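Local coordinates for protein glycoside Hydrolase (Bacteroides uniformis, PDB 5TA0) that probably hydrolyses agarose as a family 86 glycoside hydrolase, and is captured here as an engineered variant bound to neoagarooctaose, at residues E523-L536 with S633-I646. Sequence-based numbering, arbitrary orientation. Where two conformers were deposited one is given.
Sequences ETMEEVKYYATDYL and STVTMQIFNFSNNI. With EDO (1,2-ethanediol), chain Q; EDO (1,2-ethanediol), chain R; EDO (1,2-ethanediol), chain I; SO4 (sulfate ion), chain D.
Two torsions bring Glu523 and Ser643 together: the Glu523 chain bends at chi2 (-69°), and Ser643 chi1 (50°) sets OG between its own backbone N and carbonyl carbon. The serine hydroxyl then donates to Glu523 OE1 (OG to OE1 2.6 Å) on its anti lone pair and accepts from the backbone N of Thr524 in an almost straight bond, N to OG 2.9 Å. In one of the two conformers of Asn644, ND2 reaches the syn lone pair of the same OE1 at 2.9 Å, its amide plane standing nearly perpendicular to the carboxylate. With Glu523 cut back to an alanine, the Ser643 hydroxyl would probably lose its acceptor while keeping the bond from Thr524 N, and the Asn644 amide of this conformer is likely to be freer to turn.

Beyond this polar clasp the pair illustrates how an antiparallel register sorts side chains. Paired backbone bonds join Glu526 to Asn641, Val528 to Ile639 and Tyr530 to Met637; the intervening non-hydrogen-bonded pairs include Glu527 with Phe640. The extended Glu527 chain runs alongside that ring, CD 3.6 Å from Phe640 CE1, and its OE2 receives Gln638 NE2 at 2.8 Å from above the carboxylate plane; OE1 is taken by His35. Met525 SD approaches the Phe640 ring obliquely, a Met-aromatic contact with 3.9 Å to CD1. On the other face, Tyr530 CE2 lies 3.8 Å from Ile639 CG1.

Both strands are interior to a five-stranded mixed sheet: strand 34-37 runs parallel to 523-538 on one flank, and strand 558-568 antiparallel to 631-642 on the other. Tyr530 and Met637 pack on Ile549 of strand 545-549, which belongs to a second sheet, whereas helix 298-315 meets the opposite face, where Asp305 and Glu308 form salt bridges with Lys529.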
loop_
_atom_site.group_PDB
_atom_site.type_symbol
_atom_site.label_atom_id
_atom_site.label_comp_id
_atom_site.label_asym_id
_atom_site.label_seq_id
_atom_site.Cartn_x
_atom_site.Cartn_y
_atom_site.Cartn_z
ATOM N N GLU A 523 29.801 2.402 -3.557
ATOM C CA GLU A 523 29.486 3.533 -2.688
ATOM C C GLU A 523 28.113 3.254 -2.072
ATOM O O GLU A 523 27.362 2.413 -2.560
ATOM C CB GLU A 523 29.460 4.851 -3.444
ATOM C CG GLU A 523 30.756 5.202 -4.170
ATOM C CD GLU A 523 31.910 5.530 -3.250
ATOM O OE1 GLU A 523 31.760 5.615 -2.016
ATOM O OE2 GLU A 523 33.028 5.736 -3.792
ATOM N N THR A 524 27.833 3.973 -0.999
ATOM C CA THR A 524 26.543 3.904 -0.307
ATOM C C THR A 524 25.964 5.295 -0.062
ATOM O O THR A 524 26.656 6.211 0.422
ATOM C CB THR A 524 26.697 3.182 1.037
ATOM O OG1 THR A 524 27.131 1.849 0.795
ATOM C CG2 THR A 524 25.378 3.108 1.808
ATOM N N MET A 525 24.669 5.434 -0.351
ATOM C CA MET A 525 23.859 6.573 0.083
ATOM C C MET A 525 22.898 6.008 1.116
ATOM O O MET A 525 22.096 5.107 0.794
ATOM C CB MET A 525 23.080 7.189 -1.067
ATOM C CG MET A 525 22.205 8.353 -0.635
ATOM S SD MET A 525 21.181 9.007 -1.958
ATOM C CE MET A 525 19.990 7.671 -2.167
ATOM N N GLU A 526 23.026 6.474 2.357
ATOM C CA GLU A 526 22.128 6.066 3.420
ATOM C C GLU A 526 21.097 7.133 3.671
ATOM O O GLU A 526 21.413 8.278 4.011
ATOM C CB GLU A 526 22.880 5.778 4.719
ATOM C CG GLU A 526 21.954 5.281 5.796
ATOM C CD GLU A 526 22.667 4.735 7.009
ATOM O OE1 GLU A 526 23.919 4.623 6.983
ATOM O OE2 GLU A 526 21.940 4.406 7.981
ATOM N N GLU A 527 19.845 6.739 3.521
ATOM C CA GLU A 527 18.706 7.610 3.809
ATOM C C GLU A 527 18.242 7.401 5.215
ATOM O O GLU A 527 18.062 6.256 5.649
ATOM C CB GLU A 527 17.570 7.315 2.841
ATOM C CG GLU A 527 16.300 8.110 3.117
ATOM C CD GLU A 527 15.149 7.738 2.216
ATOM O OE1 GLU A 527 15.343 6.999 1.224
ATOM O OE2 GLU A 527 14.009 8.175 2.539
ATOM N N VAL A 528 18.056 8.511 5.943
ATOM C CA VAL A 528 17.452 8.476 7.273
ATOM C C VAL A 528 16.344 9.517 7.307
ATOM O O VAL A 528 16.524 10.651 6.832
ATOM C CB VAL A 528 18.493 8.708 8.406
ATOM C CG1 VAL A 528 17.866 8.528 9.758
ATOM C CG2 VAL A 528 19.646 7.709 8.301
ATOM N N LYS A 529 15.204 9.147 7.872
ATOM C CA LYS A 529 14.050 10.040 8.013
ATOM C C LYS A 529 13.888 10.444 9.468
ATOM O O LYS A 529 13.885 9.582 10.369
ATOM C CB LYS A 529 12.803 9.348 7.499
ATOM C CG LYS A 529 11.598 10.241 7.426
ATOM C CD LYS A 529 10.483 9.528 6.699
ATOM C CE LYS A 529 9.256 10.398 6.553
ATOM N NZ LYS A 529 8.270 9.696 5.693
ATOM N N TYR A 530 13.748 11.750 9.697
ATOM C CA TYR A 530 13.666 12.326 11.035
ATOM C C TYR A 530 12.332 13.025 11.228
ATOM O O TYR A 530 11.800 13.622 10.292
ATOM C CB TYR A 530 14.820 13.290 11.275
ATOM C CG TYR A 530 16.172 12.639 11.313
ATOM C CD1 TYR A 530 16.685 12.121 12.494
ATOM C CD2 TYR A 530 16.951 12.540 10.171
ATOM C CE1 TYR A 530 17.925 11.492 12.534
ATOM C CE2 TYR A 530 18.213 11.942 10.213
ATOM C CZ TYR A 530 18.683 11.408 11.386
ATOM O OH TYR A 530 19.936 10.824 11.434
ATOM N N TYR A 531 11.815 12.940 12.449
ATOM C CA TYR A 531 10.507 13.483 12.789
ATOM C C TYR A 531 10.661 14.687 13.702
ATOM O O TYR A 531 11.660 14.819 14.396
ATOM C CB TYR A 531 9.663 12.383 13.446
ATOM C CG TYR A 531 9.454 11.240 12.494
ATOM C CD1 TYR A 531 8.400 11.248 11.594
ATOM C CD2 TYR A 531 10.354 10.192 12.444
ATOM C CE1 TYR A 531 8.244 10.227 10.652
ATOM C CE2 TYR A 531 10.202 9.156 11.529
ATOM C CZ TYR A 531 9.136 9.185 10.644
ATOM O OH TYR A 531 8.993 8.178 9.692
ATOM N N ALA A 532 9.681 15.562 13.683
ATOM C CA ALA A 532 9.665 16.740 14.559
ATOM C C ALA A 532 9.163 16.376 15.954
ATOM O O ALA A 532 8.580 15.311 16.203
ATOM C CB ALA A 532 8.793 17.818 13.954
ATOM N N THR A 533 9.364 17.294 16.896
ATOM C CA THR A 533 8.895 17.095 18.243
ATOM C C THR A 533 7.389 17.259 18.408
ATOM O O THR A 533 6.845 16.808 19.387
ATOM C CB THR A 533 9.565 18.050 19.243
ATOM O OG1 THR A 533 9.255 19.403 18.890
ATOM C CG2 THR A 533 11.100 17.869 19.239
ATOM N N ASP A 534 6.732 17.914 17.455
ATOM C CA ASP A 534 5.302 18.190 17.543
ATOM C C ASP A 534 4.719 18.184 16.131
ATOM O O ASP A 534 5.447 18.043 15.155
ATOM C CB ASP A 534 5.085 19.559 18.223
ATOM C CG ASP A 534 3.766 19.680 18.945
ATOM O OD1 ASP A 534 2.849 18.858 18.756
ATOM O OD2 ASP A 534 3.666 20.646 19.749
ATOM N N TYR A 535 3.407 18.377 16.026
ATOM C CA TYR A 535 2.710 18.258 14.759
ATOM C C TYR A 535 1.380 19.020 14.821
ATOM O O TYR A 535 1.031 19.555 15.874
ATOM C CB TYR A 535 2.512 16.759 14.421
ATOM C CG TYR A 535 1.257 16.122 14.971
ATOM C CD1 TYR A 535 0.428 15.339 14.151
ATOM C CD2 TYR A 535 0.885 16.295 16.311
ATOM C CE1 TYR A 535 -0.749 14.787 14.648
ATOM C CE2 TYR A 535 -0.275 15.731 16.818
ATOM C CZ TYR A 535 -1.096 14.973 15.970
ATOM O OH TYR A 535 -2.266 14.424 16.473
ATOM N N LEU A 536 0.691 19.087 13.687
ATOM C CA LEU A 536 -0.720 19.531 13.602
ATOM C C LEU A 536 -0.964 20.910 14.223
ATOM O O LEU A 536 -1.568 21.028 15.297
ATOM C CB LEU A 536 -1.660 18.463 14.186
ATOM C CG LEU A 536 -3.169 18.682 13.910
ATOM C CD1 LEU A 536 -3.483 18.892 12.441
ATOM C CD2 LEU A 536 -3.933 17.497 14.468
ATOM N N SER A 633 0.181 19.836 8.961
ATOM C CA SER A 633 -0.062 18.533 9.569
ATOM C C SER A 633 1.226 17.947 10.157
ATOM O O SER A 633 1.245 17.533 11.306
ATOM C CB SER A 633 -0.699 17.566 8.573
ATOM O OG SER A 633 0.035 17.508 7.385
ATOM N N THR A 634 2.294 17.941 9.354
ATOM C CA THR A 634 3.586 17.383 9.770
ATOM C C THR A 634 4.724 18.146 9.129
ATOM O O THR A 634 4.587 18.672 8.019
ATOM C CB THR A 634 3.733 15.883 9.383
ATOM O OG1 THR A 634 3.615 15.731 7.975
ATOM C CG2 THR A 634 2.707 15.018 10.086
ATOM N N VAL A 635 5.854 18.162 9.831
ATOM C CA VAL A 635 7.136 18.547 9.273
ATOM C C VAL A 635 8.115 17.439 9.602
ATOM O O VAL A 635 8.336 17.130 10.767
ATOM C CB VAL A 635 7.625 19.900 9.820
ATOM C CG1 VAL A 635 8.983 20.234 9.233
ATOM C CG2 VAL A 635 6.601 20.992 9.507
ATOM N N THR A 636 8.621 16.795 8.548
ATOM C CA THR A 636 9.629 15.730 8.683
ATOM C C THR A 636 10.755 16.009 7.712
ATOM O O THR A 636 10.679 16.913 6.899
ATOM C CB THR A 636 9.007 14.331 8.479
ATOM O OG1 THR A 636 8.531 14.186 7.130
ATOM C CG2 THR A 636 7.856 14.104 9.448
ATOM N N MET A 637 11.821 15.225 7.785
ATOM C CA MET A 637 13.001 15.494 6.934
ATOM C C MET A 637 13.693 14.200 6.562
ATOM O O MET A 637 13.950 13.362 7.407
ATOM C CB MET A 637 13.960 16.435 7.653
ATOM C CG MET A 637 15.173 16.842 6.827
ATOM S SD MET A 637 16.023 18.295 7.492
ATOM C CE MET A 637 16.657 17.592 9.012
ATOM N N GLN A 638 14.019 14.056 5.289
ATOM C CA GLN A 638 14.910 12.990 4.810
ATOM C C GLN A 638 16.318 13.529 4.631
ATOM O O GLN A 638 16.520 14.584 4.028
ATOM C CB GLN A 638 14.434 12.436 3.470
ATOM C CG GLN A 638 13.152 11.629 3.560
ATOM C CD GLN A 638 12.492 11.555 2.217
ATOM O OE1 GLN A 638 11.888 12.542 1.782
ATOM N NE2 GLN A 638 12.611 10.420 1.537
ATOM N N ILE A 639 17.271 12.798 5.179
ATOM C CA ILE A 639 18.709 13.070 5.035
ATOM C C ILE A 639 19.299 11.930 4.214
ATOM O O ILE A 639 19.004 10.765 4.483
ATOM C CB ILE A 639 19.364 13.128 6.441
ATOM C CG1 ILE A 639 18.768 14.286 7.254
ATOM C CG2 ILE A 639 20.880 13.248 6.373
ATOM C CD1 ILE A 639 19.034 15.665 6.709
ATOM N N PHE A 640 20.136 12.265 3.224
ATOM C CA PHE A 640 20.791 11.286 2.368
ATOM C C PHE A 640 22.290 11.473 2.532
ATOM O O PHE A 640 22.834 12.448 2.028
ATOM C CB PHE A 640 20.393 11.511 0.914
ATOM C CG PHE A 640 18.907 11.408 0.678
ATOM C CD1 PHE A 640 18.324 10.174 0.394
ATOM C CD2 PHE A 640 18.102 12.519 0.746
ATOM C CE1 PHE A 640 16.959 10.060 0.183
ATOM C CE2 PHE A 640 16.722 12.408 0.529
ATOM C CZ PHE A 640 16.163 11.172 0.258
ATOM N N ASN A 641 22.925 10.586 3.299
ATOM C CA ASN A 641 24.358 10.688 3.594
ATOM C C ASN A 641 25.184 9.795 2.680
ATOM O O ASN A 641 24.856 8.629 2.484
ATOM C CB ASN A 641 24.599 10.325 5.058
ATOM C CG ASN A 641 24.128 11.412 6.004
ATOM O OD1 ASN A 641 23.799 12.514 5.572
ATOM N ND2 ASN A 641 24.126 11.117 7.292
ATOM N N PHE A 642 26.277 10.342 2.157
ATOM C CA PHE A 642 27.100 9.650 1.185
ATOM C C PHE A 642 28.354 9.044 1.827
ATOM O O PHE A 642 28.864 9.554 2.848
ATOM C CB PHE A 642 27.497 10.614 0.061
ATOM C CG PHE A 642 26.341 11.351 -0.571
ATOM C CD1 PHE A 642 25.061 10.809 -0.597
ATOM C CD2 PHE A 642 26.547 12.581 -1.162
ATOM C CE1 PHE A 642 24.022 11.486 -1.201
ATOM C CE2 PHE A 642 25.504 13.267 -1.761
ATOM C CZ PHE A 642 24.238 12.716 -1.785
ATOM N N SER A 643 28.828 7.938 1.255
ATOM C CA SER A 643 30.086 7.303 1.715
ATOM C C SER A 643 31.330 8.076 1.291
ATOM O O SER A 643 32.376 7.953 1.951
ATOM C CB SER A 643 30.173 5.860 1.226
ATOM O OG SER A 643 29.921 5.774 -0.175
ATOM N N ASN A 644 31.229 8.821 0.194
ATOM C CA ASN A 644 32.305 9.677 -0.295
ATOM C C ASN A 644 31.677 10.851 -1.054
ATOM O O ASN A 644 30.443 10.987 -1.090
ATOM C CB ASN A 644 33.245 8.868 -1.204
ATOM C CG ASN A 644 34.198 7.980 -0.426
ATOM O OD1 ASN A 644 35.047 8.463 0.326
ATOM N ND2 ASN A 644 34.053 6.671 -0.597
ATOM N N ASN A 645 32.511 11.708 -1.638
ATOM C CA ASN A 645 32.053 12.820 -2.464
ATOM C C ASN A 645 31.540 12.324 -3.818
ATOM O O ASN A 645 32.190 12.544 -4.856
ATOM C CB ASN A 645 33.227 13.794 -2.658
ATOM C CG ASN A 645 32.825 15.106 -3.305
ATOM O OD1 ASN A 645 31.658 15.350 -3.628
ATOM N ND2 ASN A 645 33.817 15.972 -3.506
ATOM N N ILE A 646 30.370 11.680 -3.831
ATOM C CA ILE A 646 29.858 11.081 -5.076
ATOM C C ILE A 646 29.334 12.100 -6.095
ATOM O O ILE A 646 29.204 11.772 -7.277
ATOM C CB ILE A 646 28.774 10.006 -4.836
ATOM C CG1 ILE A 646 27.469 10.607 -4.310
ATOM C CG2 ILE A 646 29.279 8.915 -3.903
ATOM C CD1 ILE A 646 26.261 9.894 -4.882
HETATM C C1 EDO Q . 27.031 7.313 5.121
HETATM O O1 EDO Q . 28.314 7.918 4.937
HETATM C C2 EDO Q . 26.874 6.224 4.079
HETATM O O2 EDO Q . 27.900 5.262 4.326
HETATM C C1 EDO R . 29.279 -0.302 -1.144
HETATM O O1 EDO R . 27.857 -0.337 -1.300
HETATM C C2 EDO R . 29.676 -1.085 0.103
HETATM O O2 EDO R . 30.557 -0.294 0.906
HETATM C C1 EDO I . 8.157 13.921 21.548
HETATM O O1 EDO I . 7.695 14.118 20.214
HETATM C C2 EDO I . 9.668 13.821 21.522
HETATM O O2 EDO I . 10.216 14.896 20.761
HETATM S S SO4 D . 27.435 -0.157 3.838
HETATM O O1 SO4 D . 28.612 -0.982 4.135
HETATM O O2 SO4 D . 27.816 1.261 3.787
HETATM O O3 SO4 D . 26.972 -0.503 2.492
HETATM O O4 SO4 D . 26.468 -0.443 4.878
HETATM O O HOH W 1 5.473 17.141 12.471
#